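Local atomic coordinates of mandelate racemase/muconate lactonizing protein (PDB entry 3QLD), a protein that is of unknown function but belongs to the enolase superfamily, pairing an alpha+beta capping domain with a TIM-like barrel. Residues Ile220-Pro225 against Val243-Ser248; Gly44-Val49 against Glu112-Asp117; Leu170-Gly175 against Ala195-Ser200. All coordinates share one frame; numbering follows the deposited sequence.

Contact 1 of 3, residues Ile220-Pro225 against Val243-Ser248; sequences IEQPLP and VCLDES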
loop_
_atom_site.group_PDB
_atom_site.type_symbol
_atom_site.label_atom_id
_atom_site.label_comp_id
_atom_site.label_asym_id
_atom_site.label_seq_id
_atom_site.Cartn_x
_atom_site.Cartn_y
_atom_site.Cartn_z
ATOM N N ILE A 220 -22.111 8.061 8.162
ATOM C CA ILE A 220 -21.837 6.689 8.610
ATOM C C ILE A 220 -20.442 6.457 8.014
ATOM O O ILE A 220 -20.288 6.558 6.801
ATOM C CB ILE A 220 -22.862 5.663 8.095
ATOM C CG1 ILE A 220 -24.266 5.953 8.705
ATOM C CG2 ILE A 220 -22.376 4.155 8.433
ATOM C CD1 ILE A 220 -25.352 5.155 8.076
ATOM N N GLU A 221 -19.434 6.189 8.876
ATOM C CA GLU A 221 -18.068 6.036 8.393
ATOM C C GLU A 221 -17.761 4.558 8.076
ATOM O O GLU A 221 -18.158 3.668 8.831
ATOM C CB GLU A 221 -17.135 6.484 9.527
ATOM C CG GLU A 221 -15.658 6.634 9.102
ATOM C CD GLU A 221 -14.876 7.386 10.163
ATOM O OE1 GLU A 221 -15.376 7.530 11.301
ATOM O OE2 GLU A 221 -13.784 7.840 9.865
ATOM N N GLN A 222 -17.091 4.325 6.946
ATOM C CA GLN A 222 -16.567 2.965 6.572
ATOM C C GLN A 222 -17.565 1.838 6.780
ATOM O O GLN A 222 -17.331 0.894 7.519
ATOM C CB GLN A 222 -15.245 2.745 7.346
ATOM C CG GLN A 222 -14.065 3.690 6.883
ATOM C CD GLN A 222 -13.429 3.407 5.499
ATOM O OE1 GLN A 222 -12.976 4.339 4.816
ATOM N NE2 GLN A 222 -13.427 2.141 5.061
ATOM N N PRO A 223 -18.756 1.910 6.114
ATOM C CA PRO A 223 -19.770 0.927 6.373
ATOM C C PRO A 223 -19.321 -0.491 5.883
ATOM O O PRO A 223 -19.586 -1.475 6.538
ATOM C CB PRO A 223 -20.957 1.414 5.520
ATOM C CG PRO A 223 -20.412 2.305 4.540
ATOM C CD PRO A 223 -19.263 2.984 5.231
ATOM N N LEU A 224 -18.639 -0.532 4.752
ATOM C CA LEU A 224 -18.310 -1.809 4.088
ATOM C C LEU A 224 -16.791 -2.073 4.189
ATOM O O LEU A 224 -16.006 -1.171 4.477
ATOM C CB LEU A 224 -18.749 -1.794 2.604
ATOM C CG LEU A 224 -20.271 -1.583 2.317
ATOM C CD1 LEU A 224 -20.570 -1.563 0.801
ATOM C CD2 LEU A 224 -21.165 -2.606 3.099
ATOM N N PRO A 225 -16.394 -3.339 3.962
ATOM C CA PRO A 225 -14.964 -3.597 3.846
ATOM C C PRO A 225 -14.394 -2.871 2.663
ATOM O O PRO A 225 -15.142 -2.444 1.779
ATOM C CB PRO A 225 -14.914 -5.087 3.533
ATOM C CG PRO A 225 -16.196 -5.654 3.981
ATOM C CD PRO A 225 -17.189 -4.556 3.692
ATOM N N VAL A 243 -22.180 8.844 3.343
ATOM C CA VAL A 243 -21.113 7.921 3.759
ATOM C C VAL A 243 -19.832 8.727 3.892
ATOM O O VAL A 243 -19.562 9.583 3.079
ATOM C CB VAL A 243 -20.910 6.789 2.693
ATOM C CG1 VAL A 243 -19.634 5.988 3.013
ATOM C CG2 VAL A 243 -22.155 5.913 2.701
ATOM N N CYS A 244 -19.027 8.407 4.917
ATOM C CA CYS A 244 -17.713 9.008 5.127
ATOM C C CYS A 244 -16.650 7.923 4.927
ATOM O O CYS A 244 -16.828 6.818 5.410
ATOM C CB CYS A 244 -17.605 9.456 6.567
ATOM S SG CYS A 244 -16.006 10.232 6.921
ATOM N N LEU A 245 -15.589 8.240 4.185
ATOM C CA LEU A 245 -14.502 7.293 4.060
ATOM C C LEU A 245 -13.280 7.864 4.785
ATOM O O LEU A 245 -13.013 9.076 4.729
ATOM C CB LEU A 245 -14.164 7.006 2.586
ATOM C CG LEU A 245 -15.343 6.412 1.803
ATOM C CD1 LEU A 245 -14.865 6.200 0.312
ATOM C CD2 LEU A 245 -15.838 5.128 2.379
ATOM N N ASP A 246 -12.531 6.961 5.417
ATOM C CA ASP A 246 -11.258 7.314 6.086
ATOM C C ASP A 246 -10.219 6.480 5.283
ATOM O O ASP A 246 -9.696 6.999 4.303
ATOM C CB ASP A 246 -11.373 6.992 7.587
ATOM C CG ASP A 246 -10.068 7.052 8.360
ATOM O OD1 ASP A 246 -9.046 7.465 7.832
ATOM O OD2 ASP A 246 -10.097 6.654 9.534
ATOM N N GLU A 247 -10.000 5.236 5.668
ATOM C CA GLU A 247 -8.834 4.449 5.150
ATOM C C GLU A 247 -9.040 3.998 3.708
ATOM O O GLU A 247 -8.073 3.766 2.966
ATOM C CB GLU A 247 -8.392 3.318 6.131
ATOM C CG GLU A 247 -9.359 2.157 6.207
ATOM C CD GLU A 247 -10.402 2.346 7.331
ATOM O OE1 GLU A 247 -10.954 1.311 7.726
ATOM O OE2 GLU A 247 -10.645 3.498 7.834
ATOM N N SER A 248 -10.304 3.994 3.272
ATOM C CA SER A 248 -10.602 3.706 1.863
ATOM C C SER A 248 -10.140 4.740 0.891
ATOM O O SER A 248 -10.242 4.494 -0.310
ATOM C CB SER A 248 -12.107 3.483 1.651
ATOM O OG SER A 248 -12.526 2.279 2.250
#

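Contact 2 of 3, residues Gly44-Val49 against Glu112-Asp117; sequences GWSECV and EMAVWD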
loop_
_atom_site.group_PDB
_atom_site.type_symbol
_atom_site.label_atom_id
_atom_site.label_comp_id
_atom_site.label_asym_id
_atom_site.label_seq_id
_atom_site.Cartn_x
_atom_site.Cartn_y
_atom_site.Cartn_z
ATOM N N GLY A 44 12.724 21.935 12.326
ATOM C CA GLY A 44 11.358 21.511 12.094
ATOM C C GLY A 44 11.097 20.114 12.681
ATOM O O GLY A 44 12.008 19.285 12.701
ATOM N N TRP A 45 9.892 19.888 13.217
ATOM C CA TRP A 45 9.427 18.569 13.702
ATOM C C TRP A 45 8.153 18.098 13.000
ATOM O O TRP A 45 7.342 18.934 12.544
ATOM C CB TRP A 45 9.093 18.617 15.200
ATOM C CG TRP A 45 10.320 18.885 16.053
ATOM C CD1 TRP A 45 11.059 20.037 16.090
ATOM C CD2 TRP A 45 10.928 17.981 16.973
ATOM N NE1 TRP A 45 12.109 19.894 16.973
ATOM C CE2 TRP A 45 12.056 18.644 17.531
ATOM C CE3 TRP A 45 10.652 16.651 17.365
ATOM C CZ2 TRP A 45 12.882 18.048 18.496
ATOM C CZ3 TRP A 45 11.475 16.063 18.334
ATOM C CH2 TRP A 45 12.573 16.762 18.893
ATOM N N SER A 46 7.933 16.778 12.986
ATOM C CA SER A 46 6.657 16.198 12.518
ATOM C C SER A 46 6.518 14.836 13.107
ATOM O O SER A 46 7.474 14.328 13.704
ATOM C CB SER A 46 6.663 16.025 11.014
ATOM O OG SER A 46 7.634 15.064 10.659
ATOM N N GLU A 47 5.329 14.237 12.924
ATOM C CA GLU A 47 5.100 12.907 13.507
ATOM C C GLU A 47 4.724 11.982 12.395
ATOM O O GLU A 47 3.883 12.343 11.559
ATOM C CB GLU A 47 3.981 12.916 14.541
ATOM C CG GLU A 47 3.659 11.543 15.099
ATOM C CD GLU A 47 2.690 11.631 16.285
ATOM O OE1 GLU A 47 2.519 12.732 16.830
ATOM O OE2 GLU A 47 2.088 10.622 16.691
ATOM N N CYS A 48 5.388 10.826 12.309
ATOM C CA CYS A 48 4.868 9.762 11.385
ATOM C C CYS A 48 3.692 9.030 12.084
ATOM O O CYS A 48 3.892 8.517 13.176
ATOM C CB CYS A 48 6.028 8.831 11.004
ATOM S SG CYS A 48 5.402 7.490 9.896
ATOM N N VAL A 49 2.470 9.067 11.518
ATOM C CA VAL A 49 1.314 8.599 12.229
ATOM C C VAL A 49 1.045 7.105 12.071
ATOM O O VAL A 49 0.000 6.615 12.530
ATOM C CB VAL A 49 -0.017 9.354 11.783
ATOM C CG1 VAL A 49 0.057 10.884 12.161
ATOM C CG2 VAL A 49 -0.274 9.218 10.327
ATOM N N GLU A 112 7.727 15.548 4.388
ATOM C CA GLU A 112 7.101 16.755 3.844
ATOM C C GLU A 112 6.640 17.726 4.958
ATOM O O GLU A 112 6.871 18.948 4.865
ATOM C CB GLU A 112 5.943 16.354 2.957
ATOM C CG GLU A 112 5.419 17.528 2.071
ATOM C CD GLU A 112 4.122 18.085 2.627
ATOM O OE1 GLU A 112 3.689 17.810 3.803
ATOM O OE2 GLU A 112 3.433 18.764 1.849
HETATM N N MSE A 113 6.012 17.203 5.998
HETATM C CA MSE A 113 5.453 18.040 7.056
HETATM C C MSE A 113 6.546 18.671 7.958
HETATM O O MSE A 113 6.376 19.833 8.409
HETATM C CB MSE A 113 4.431 17.288 7.882
HETATM C CG MSE A 113 3.137 17.021 7.033
HETATM SE SE MSE A 113 1.960 15.660 7.782
HETATM C CE MSE A 113 0.990 16.507 9.181
ATOM N N ALA A 114 7.653 17.941 8.169
ATOM C CA ALA A 114 8.782 18.497 8.957
ATOM C C ALA A 114 9.389 19.649 8.135
ATOM O O ALA A 114 9.813 20.682 8.711
ATOM C CB ALA A 114 9.791 17.407 9.241
ATOM N N VAL A 115 9.434 19.524 6.797
ATOM C CA VAL A 115 9.987 20.610 5.980
ATOM C C VAL A 115 9.087 21.895 6.020
ATOM O O VAL A 115 9.594 23.034 6.159
ATOM C CB VAL A 115 10.246 20.162 4.561
ATOM C CG1 VAL A 115 10.734 21.314 3.684
ATOM C CG2 VAL A 115 11.293 19.074 4.578
ATOM N N TRP A 116 7.776 21.707 5.912
ATOM C CA TRP A 116 6.811 22.798 6.138
ATOM C C TRP A 116 7.013 23.462 7.503
ATOM O O TRP A 116 6.907 24.707 7.647
ATOM C CB TRP A 116 5.373 22.276 6.031
ATOM C CG TRP A 116 4.829 22.280 4.636
ATOM C CD1 TRP A 116 4.759 21.227 3.771
ATOM C CD2 TRP A 116 4.230 23.392 3.952
ATOM N NE1 TRP A 116 4.187 21.619 2.580
ATOM C CE2 TRP A 116 3.830 22.937 2.680
ATOM C CE3 TRP A 116 3.969 24.727 4.314
ATOM C CZ2 TRP A 116 3.210 23.771 1.747
ATOM C CZ3 TRP A 116 3.360 25.578 3.355
ATOM C CH2 TRP A 116 2.991 25.083 2.097
ATOM N N ASP A 117 7.281 22.634 8.505
ATOM C CA ASP A 117 7.364 23.074 9.867
ATOM C C ASP A 117 8.656 23.868 10.018
ATOM O O ASP A 117 8.661 24.928 10.652
ATOM C CB ASP A 117 7.316 21.859 10.823
ATOM C CG ASP A 117 7.241 22.254 12.281
ATOM O OD1 ASP A 117 6.110 22.480 12.793
ATOM O OD2 ASP A 117 8.352 22.328 12.910
#

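Contact 3 of 3, residues Leu170-Gly175 against Ala195-Ser200; sequences LKIAPG and ADANGS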
loop_
_atom_site.group_PDB
_atom_site.type_symbol
_atom_site.label_atom_id
_atom_site.label_comp_id
_atom_site.label_asym_id
_atom_site.label_seq_id
_atom_site.Cartn_x
_atom_site.Cartn_y
_atom_site.Cartn_z
ATOM N N LEU A 170 -20.696 7.419 17.377
ATOM C CA LEU A 170 -20.993 6.172 17.951
ATOM C C LEU A 170 -20.452 4.997 17.115
ATOM O O LEU A 170 -20.725 4.908 15.912
ATOM C CB LEU A 170 -22.503 5.997 17.970
ATOM C CG LEU A 170 -23.294 7.135 18.624
ATOM C CD1 LEU A 170 -24.672 6.533 18.833
ATOM C CD2 LEU A 170 -22.630 7.421 19.994
ATOM N N LYS A 171 -19.770 4.052 17.780
ATOM C CA LYS A 171 -19.379 2.807 17.103
ATOM C C LYS A 171 -20.600 1.956 16.925
ATOM O O LYS A 171 -21.397 1.812 17.848
ATOM C CB LYS A 171 -18.300 2.072 17.918
ATOM C CG LYS A 171 -17.016 2.848 17.978
ATOM C CD LYS A 171 -16.194 2.697 16.674
ATOM C CE LYS A 171 -14.984 3.655 16.676
ATOM N NZ LYS A 171 -13.795 3.045 15.998
ATOM N N ILE A 172 -20.815 1.459 15.704
ATOM C CA ILE A 172 -21.943 0.647 15.409
ATOM C C ILE A 172 -21.554 -0.629 14.614
ATOM O O ILE A 172 -20.469 -0.674 14.001
ATOM C CB ILE A 172 -23.023 1.415 14.604
ATOM C CG1 ILE A 172 -22.468 1.859 13.235
ATOM C CG2 ILE A 172 -23.588 2.564 15.492
ATOM C CD1 ILE A 172 -23.615 2.200 12.224
ATOM N N ALA A 173 -22.403 -1.652 14.730
ATOM C CA ALA A 173 -22.256 -2.899 13.997
ATOM C C ALA A 173 -23.602 -3.526 13.846
ATOM O O ALA A 173 -24.551 -3.125 14.525
ATOM C CB ALA A 173 -21.246 -3.860 14.699
ATOM N N PRO A 174 -23.729 -4.494 12.927
ATOM C CA PRO A 174 -25.029 -5.102 12.691
ATOM C C PRO A 174 -25.583 -5.680 13.999
ATOM O O PRO A 174 -24.868 -6.386 14.682
ATOM C CB PRO A 174 -24.705 -6.208 11.689
ATOM C CG PRO A 174 -23.441 -5.678 10.962
ATOM C CD PRO A 174 -22.672 -5.059 12.056
ATOM N N GLY A 175 -26.815 -5.315 14.363
ATOM C CA GLY A 175 -27.448 -5.849 15.569
ATOM C C GLY A 175 -27.281 -4.928 16.748
ATOM O O GLY A 175 -27.957 -5.104 17.783
ATOM N N ALA A 195 -21.725 8.104 12.981
ATOM C CA ALA A 195 -21.600 6.697 13.346
ATOM C C ALA A 195 -20.370 6.096 12.644
ATOM O O ALA A 195 -20.035 6.497 11.531
ATOM C CB ALA A 195 -22.845 5.869 12.997
ATOM N N ASP A 196 -19.703 5.156 13.322
ATOM C CA ASP A 196 -18.529 4.566 12.698
ATOM C C ASP A 196 -18.702 3.063 12.703
ATOM O O ASP A 196 -18.802 2.426 13.736
ATOM C CB ASP A 196 -17.264 5.040 13.406
ATOM C CG ASP A 196 -16.023 4.303 12.936
ATOM O OD1 ASP A 196 -16.033 3.593 11.885
ATOM O OD2 ASP A 196 -15.015 4.498 13.612
ATOM N N ALA A 197 -18.821 2.509 11.511
ATOM C CA ALA A 197 -19.113 1.105 11.363
ATOM C C ALA A 197 -17.860 0.221 11.332
ATOM O O ALA A 197 -18.005 -1.008 11.446
ATOM C CB ALA A 197 -19.938 0.857 10.082
ATOM N N ASN A 198 -16.687 0.815 11.112
ATOM C CA ASN A 198 -15.397 0.082 10.981
ATOM C C ASN A 198 -15.538 -1.152 10.062
ATOM O O ASN A 198 -15.111 -2.252 10.424
ATOM C CB ASN A 198 -14.978 -0.401 12.381
ATOM C CG ASN A 198 -13.486 -0.772 12.449
ATOM O OD1 ASN A 198 -12.632 -0.202 11.723
ATOM N ND2 ASN A 198 -13.166 -1.719 13.349
ATOM N N GLY A 199 -16.205 -1.022 8.922
ATOM C CA GLY A 199 -16.300 -2.135 7.944
ATOM C C GLY A 199 -17.085 -3.381 8.316
ATOM O O GLY A 199 -16.924 -4.452 7.697
ATOM N N SER A 200 -18.010 -3.237 9.251
ATOM C CA SER A 200 -18.680 -4.319 9.849
ATOM C C SER A 200 -19.921 -4.735 9.062
ATOM O O SER A 200 -20.496 -5.769 9.342
ATOM C CB SER A 200 -18.979 -3.947 11.327
ATOM O OG SER A 200 -20.007 -2.960 11.464
#

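Contact 1 of 3, residues Ile220-Pro225 against Val243-Ser248
Ile220-Glu221 and Val243-Cys244 run parallel as neighbouring strands, joined by Cys244 N to Ile220 O and then by Gln222 N to Cys244 O, both 2.9 Å long. A bend at chi2 (-72°) brings the Gln222 amide against the chain at 246-248, where Gln222 OE1 accepts from two backbone N-H groups: Asp246 N at 2.7 Å, in the carbonyl plane on a lone pair, and Ser248 N at 3.1 Å, tilted from that plane. Gln222 NE2 gives to Ser248 OG at 3.0 Å, nearly within the amide plane, so both ends of the group are gripped and its rotation is fixed. The Glu247 carboxylate stacks over this amide, planes 18° apart. Strands 220-221 and 243-245 are the fourth and fifth of the TIM-like barrel, linked by a beta-alpha-beta crossover through helix 229-238. Glu221 ends its strand and Asp246 follows the other, where enolase superfamily members carry acidic metal ligands. Glu221 OE2 lies 3.9 Å from Asp246 OD2, a closeness probably eased by Lys169 on Glu221 and by Arg273 and Lys270 on Asp246; Asn268 and Tyr56 also bond to the two acids. On the face of Ile220 and Val243, Pro223 CD, beyond the strand, packs on Val243 CG1 at 3.8 Å.

Contact 2 of 3, residues Gly44-Val49 against Glu112-Asp117
Asp117 reaches from helix 105-123 to the strand at Gly44-Trp45, and here the packing is tight. The short segments run roughly antiparallel, their axes 6.0 Å apart at closest approach and 147° between directions. With Asp117 CG anti to the backbone N (chi1 -174°), the carboxylate lies against the strand backbone, and Asp117 OD2 takes the N-H of Trp45 N at 2.9 Å from above the carboxylate plane. Asp117 OD2 also sits 3.2 Å from Gly44 CA; having no side chain, Gly44 lets the helix backbone in, its CA 3.8 Å from Ala114 O. Ser46 adds a second close point, with OG 3.5 Å from Ala114 CB, while that hydroxyl bonds to Ala110 O one turn back along the helix. Toward Met113, a selenomethionine, the fit is looser: its CB is 4.0 Å from Ser46 CB. Beyond this the strand draws away from residues 112-117. The contact seats the helix on the antiparallel sheet of the N-terminal domain. Asp117 OD1 is bonded to His308 NE2 and Val356 N, which with Trp45 N gives the carboxylate three nitrogen partners, a setting that would probably suit an ionised group; Asp117 thereby joins strand 43-48 to helix 303-313 and to Val356.

Contact 3 of 3, residues Leu170-Gly175 against Ala195-Ser200
Lys171 and Asp196 lie side by side and point the same way, their charged ends meeting in a salt bridge of 3.0 Å from Lys171 NZ to Asp196 OD2, weak as a hydrogen bond. Bends at chi2 (-79°) and chi4 bring Lys171 CE to 3.2 Å from Asp196 OD2. On the opposite face of the two strands, Ile172 CD1 rests on Ala195 CB at 3.8 Å, with Ile181 of helix 178-187 covering that isoleucine. Further along the chain, Pro174 closes over Ser200, its CD 3.4 Å from Ser200 OG.

Backbone bonds set this pairing. Asp196 N gives to Leu170 O at 2.8 Å and Ile172 N to Asp196 O at 3.0 Å, the parallel pattern of the second and third barrel strands in a beta-alpha-beta crossover through helix 178-187. A further layer holds the aspartate itself: Asp196 OD1 accepts from Asn198 N at 3.0 Å, an Asx turn, with the donor above the carboxylate plane. That turn leads into the type I' turn Ala197-Ser200, where Ala197 O receives both Ser200 N and, on a lone pair, Ser200 OG at 2.8 Å. Each carboxylate oxygen of Asp196 has its own partner, OD2 the lysine and OD1 the turn, which together restrain the group, while the lysine probably offsets part of its negative charge.

Contacts 3 and 1 follow each other round the barrel, their centres 10 Å apart. Strands 192-196 and 220-221 are neighbours, and the contacts touch directly: Glu221 N to Ala195 O at 2.7 Å and Gln222 O to Gly199 N at 2.6 Å are probable hydrogen bonds. Glu221 OE1 comes within 3.7 Å of Asp196 CG. Asp196, Glu221 and Asp246 stand at or just beyond the ends of three successive strands, consistent with the metal-site carboxylates of the superfamily. Contact 2 belongs to the N-terminal domain, across the chain's centre from both; its centre is about 27 Å from that of contact 1 and about 33 Å from that of contact 3, nearest atoms about 9 Å and about 14 Å away.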